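PDB 1VBL: pectate lyase 47 from Bacillus sp. TS-47, which is a thermostable, secreted pectate lyase of polysaccharide lyase family 1 that probably cleaves pectate by calcium-dependent elimination. Local coordinates for residues Ala100-Gly103 / Val107-Pro110. Sequence-based numbering, arbitrary orientation.
Sequences ATWG and VEGP
The indole of W102 meets the V107-E108 backbone at a slant, while Y97 forms a T-shaped (edge-to-face) pair with it. Its benzo part does most of the touching: CH2 of W102 lies 3.5 Å from the carbonyl O of E108, and CZ2 of W102 is 3.7 Å from the amide N of E108. That carbonyl O also accepts a hydrogen bond from the hydroxyl of Y97, so the tyrosine joins both partners of the contact. On the pyrrole part, NE1 of W102 comes within 4.0 Å of V107 CA, but its N-H is spent on the carbonyl O of K105 in the loop between the two segments. The methyl CG2 of V107 approaches more loosely, 4.4 Å from W102 NE1, and the valine side chain rests on Y93 and Y97 of helix 90-97. Of the E108 side chain, CG approaches the ring, 4.1 Å from W102 CZ2, with the chain running extended beyond it. With CG anti to the backbone N (chi1 -178°), W102 sends its ring from the end of helix 99-102 across to the returning chain. No hydrogen bond links the two segments directly. Cutting the W102 side chain back to an alanine here is likely to leave the K105 carbonyl without this N-H, Y97 without its edge-to-face partner and the V107-E108 backbone without its cover. G109 is the N-cap residue of helix 110-126. The contact thus lies in the loop between the one-turn helix 99-102 and helix 110-126, with W102 lying against its backbone, packed against helix 90-97 at the surface, away from the calcium site, in a peripheral excursion from the parallel beta-helix of family 1 pectate lyases.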
loop_
_atom_site.group_PDB
_atom_site.type_symbol
_atom_site.label_atom_id
_atom_site.label_comp_id
_atom_site.label_asym_id
_atom_site.label_seq_id
_atom_site.Cartn_x
_atom_site.Cartn_y
_atom_site.Cartn_z
ATOM N N ALA A 100 -21.097 23.468 4.850
ATOM C CA ALA A 100 -21.811 24.738 4.808
ATOM C C ALA A 100 -23.074 24.753 5.663
ATOM O O ALA A 100 -23.632 25.817 5.920
ATOM C CB ALA A 100 -22.157 25.091 3.367
ATOM N N THR A 101 -23.539 23.590 6.102
ATOM C CA THR A 101 -24.737 23.566 6.930
ATOM C C THR A 101 -24.588 22.685 8.161
ATOM O O THR A 101 -25.242 22.912 9.179
ATOM C CB THR A 101 -25.975 23.118 6.125
ATOM O OG1 THR A 101 -27.138 23.219 6.957
ATOM C CG2 THR A 101 -25.824 21.683 5.645
ATOM N N TRP A 102 -23.720 21.684 8.072
ATOM C CA TRP A 102 -23.486 20.795 9.201
ATOM C C TRP A 102 -22.298 21.294 10.019
ATOM O O TRP A 102 -22.174 20.986 11.200
ATOM C CB TRP A 102 -23.224 19.363 8.708
ATOM C CG TRP A 102 -23.020 18.375 9.819
ATOM C CD1 TRP A 102 -21.840 18.059 10.435
ATOM C CD2 TRP A 102 -24.034 17.603 10.476
ATOM N NE1 TRP A 102 -22.057 17.139 11.433
ATOM C CE2 TRP A 102 -23.394 16.841 11.481
ATOM C CE3 TRP A 102 -25.424 17.480 10.313
ATOM C CZ2 TRP A 102 -24.095 15.966 12.321
ATOM C CZ3 TRP A 102 -26.122 16.606 11.152
ATOM C CH2 TRP A 102 -25.453 15.863 12.143
ATOM N N GLY A 103 -21.426 22.070 9.383
ATOM C CA GLY A 103 -20.263 22.582 10.083
ATOM C C GLY A 103 -19.250 21.496 10.403
ATOM O O GLY A 103 -19.112 20.525 9.655
ATOM N N VAL A 107 -20.025 13.858 12.632
ATOM C CA VAL A 107 -21.010 13.323 11.700
ATOM C C VAL A 107 -21.776 12.194 12.378
ATOM O O VAL A 107 -21.186 11.198 12.799
ATOM C CB VAL A 107 -20.333 12.789 10.420
ATOM C CG1 VAL A 107 -21.372 12.175 9.496
ATOM C CG2 VAL A 107 -19.603 13.923 9.714
ATOM N N GLU A 108 -23.090 12.359 12.489
ATOM C CA GLU A 108 -23.937 11.358 13.130
ATOM C C GLU A 108 -25.365 11.416 12.606
ATOM O O GLU A 108 -25.739 12.343 11.889
ATOM C CB GLU A 108 -23.961 11.568 14.646
ATOM C CG GLU A 108 -24.347 12.983 15.065
ATOM C CD GLU A 108 -24.849 13.058 16.498
ATOM O OE1 GLU A 108 -24.767 14.147 17.101
ATOM O OE2 GLU A 108 -25.342 12.032 17.017
ATOM N N GLY A 109 -26.161 10.421 12.974
ATOM C CA GLY A 109 -27.542 10.400 12.531
ATOM C C GLY A 109 -27.864 9.216 11.643
ATOM O O GLY A 109 -26.965 8.501 11.210
ATOM N N PRO A 110 -29.151 8.993 11.341
ATOM C CA PRO A 110 -29.587 7.878 10.495
ATOM C C PRO A 110 -28.880 7.744 9.144
ATOM O O PRO A 110 -28.571 6.631 8.723
ATOM C CB PRO A 110 -31.095 8.110 10.359
ATOM C CG PRO A 110 -31.255 9.582 10.591
ATOM C CD PRO A 110 -30.293 9.838 11.723
#